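Local structure of Afp (2YJK) at residues K40-N45 with T96-G101. The protein is a Dps protein of the ferritin family that takes up iron and probably binds it in the ferric form. Numbering follows the deposited sequence.
With OFE (Iron(II) oxide), chain B.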
# COMPACT_ATOMS: atom_id res chain seq x y z
N LYS C 40 24.78 -15.34 2.23
CA LYS C 40 25.09 -13.99 2.69
C LYS C 40 26.56 -13.72 2.58
O LYS C 40 26.95 -12.65 2.13
CB LYS C 40 24.63 -13.73 4.12
CG LYS C 40 23.15 -13.35 4.20
CD LYS C 40 22.92 -11.87 3.68
CE LYS C 40 21.61 -11.35 4.21
NZ LYS C 40 21.24 -10.03 3.58
N GLN C 41 27.37 -14.71 2.96
CA GLN C 41 28.78 -14.66 2.73
C GLN C 41 29.10 -14.29 1.28
O GLN C 41 29.89 -13.40 1.10
CB GLN C 41 29.45 -16.01 3.11
CG GLN C 41 30.91 -16.15 2.66
CD GLN C 41 31.91 -15.29 3.50
OE1 GLN C 41 31.53 -14.57 4.43
NE2 GLN C 41 33.18 -15.33 3.11
N ALA C 42 28.51 -14.98 0.28
CA ALA C 42 28.74 -14.71 -1.18
C ALA C 42 28.24 -13.28 -1.51
O ALA C 42 28.89 -12.49 -2.19
CB ALA C 42 27.99 -15.79 -2.07
N HIS C 43 27.11 -12.93 -0.91
CA HIS C 43 26.48 -11.62 -1.11
C HIS C 43 27.43 -10.49 -0.64
O HIS C 43 27.60 -9.50 -1.37
CB HIS C 43 25.19 -11.67 -0.31
CG HIS C 43 24.50 -10.36 -0.18
ND1 HIS C 43 23.76 -9.80 -1.22
CD2 HIS C 43 24.41 -9.51 0.86
CE1 HIS C 43 23.25 -8.66 -0.80
NE2 HIS C 43 23.60 -8.47 0.46
N TRP C 44 28.06 -10.64 0.55
CA TRP C 44 28.98 -9.59 1.09
C TRP C 44 30.30 -9.44 0.27
O TRP C 44 30.80 -8.32 0.06
CB TRP C 44 29.30 -9.84 2.60
CG TRP C 44 28.01 -9.77 3.43
CD1 TRP C 44 26.89 -8.92 3.20
CD2 TRP C 44 27.69 -10.52 4.61
NE1 TRP C 44 25.94 -9.14 4.17
CE2 TRP C 44 26.39 -10.13 5.03
CE3 TRP C 44 28.39 -11.48 5.36
CZ2 TRP C 44 25.76 -10.68 6.21
CZ3 TRP C 44 27.78 -12.04 6.54
CH2 TRP C 44 26.46 -11.66 6.93
N ASN C 45 30.82 -10.59 -0.19
CA ASN C 45 32.22 -10.72 -0.69
C ASN C 45 32.37 -10.67 -2.21
O ASN C 45 33.51 -10.59 -2.76
CB ASN C 45 32.84 -11.97 -0.06
CG ASN C 45 33.17 -11.74 1.42
OD1 ASN C 45 34.02 -10.94 1.75
ND2 ASN C 45 32.39 -12.33 2.30
N THR C 96 30.48 -26.08 2.36
CA THR C 96 30.34 -25.05 1.32
C THR C 96 31.59 -24.88 0.46
O THR C 96 32.71 -25.04 0.94
CB THR C 96 29.95 -23.62 1.94
OG1 THR C 96 29.71 -22.69 0.89
CG2 THR C 96 31.06 -23.07 2.85
N ALA C 97 31.40 -24.55 -0.81
CA ALA C 97 32.53 -24.15 -1.66
C ALA C 97 32.67 -22.60 -1.67
O ALA C 97 33.54 -22.06 -2.33
CB ALA C 97 32.32 -24.65 -3.08
N VAL C 98 31.78 -21.86 -0.98
CA VAL C 98 31.85 -20.39 -1.06
C VAL C 98 33.22 -19.99 -0.47
O VAL C 98 33.54 -20.45 0.61
CB VAL C 98 30.72 -19.71 -0.28
CG1 VAL C 98 31.01 -18.21 -0.13
CG2 VAL C 98 29.30 -20.06 -0.87
N PRO C 99 34.01 -19.17 -1.18
CA PRO C 99 35.30 -18.79 -0.62
C PRO C 99 35.24 -17.94 0.65
O PRO C 99 34.25 -17.26 0.91
CB PRO C 99 35.97 -17.95 -1.74
CG PRO C 99 35.30 -18.39 -3.00
CD PRO C 99 33.85 -18.67 -2.56
N ALA C 100 36.37 -17.94 1.36
CA ALA C 100 36.53 -17.26 2.64
C ALA C 100 36.48 -15.75 2.50
O ALA C 100 36.15 -15.08 3.45
CB ALA C 100 37.84 -17.67 3.33
N GLY C 101 36.86 -15.21 1.35
CA GLY C 101 36.95 -13.74 1.26
C GLY C 101 36.45 -13.26 -0.08
O GLY C 101 35.59 -13.90 -0.68
FE OFE B . 23.10 -6.73 2.19
O OFE B . 20.81 -7.58 2.67
O HOH W 1 22.76 -5.09 0.52
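Gln41 and Asn45, on the last turn of helix 15-45, face the irregular segment 96-101, whose backbone draws nearest at two points: Ala42 CA to Val98 CA at 6.5 Å and Asn45 CA to Gly101 CA at 5.9 Å. The polar link is the Gln41 amide. Gln41 CG lies anti to the backbone N (chi1 169°) and the chain bends at chi2, bringing Gln41 NE2 to 3.1 Å from Pro99 O. That bond is nearly straight (172° at the hydrogen), lies in the amide plane and uses a lone pair of the carbonyl; a second, from Gln41 NE2 to Ala100 O, is weak, bent to 125° at the hydrogen. On the other branch OE1 accepts from Ser85 N of the second subunit; with both ends of the amide so bonded, its rotation is set. Val98 points CG1 at the glutamine stem, 3.5 Å from Gln41 CG, while Asn45 CB rests 3.4 Å from Gly101 O. Asn45 ND2 turns back to Gln41 O (3.0 Å), reaching it from the face opposite Asn45 N. A leucine in place of Gln41 would probably leave Pro99 O and Ser85 N of the second subunit without their mates. The loop leads from helix 87-92 into strand 103-104, parallel to strand 46-47, and Val98 also packs on helix 105-130. Across helix 15-45, His43 NE2 binds iron at 2.5 Å with Asp70 and Glu74 of the second subunit: the intersubunit site characteristic of Dps proteins.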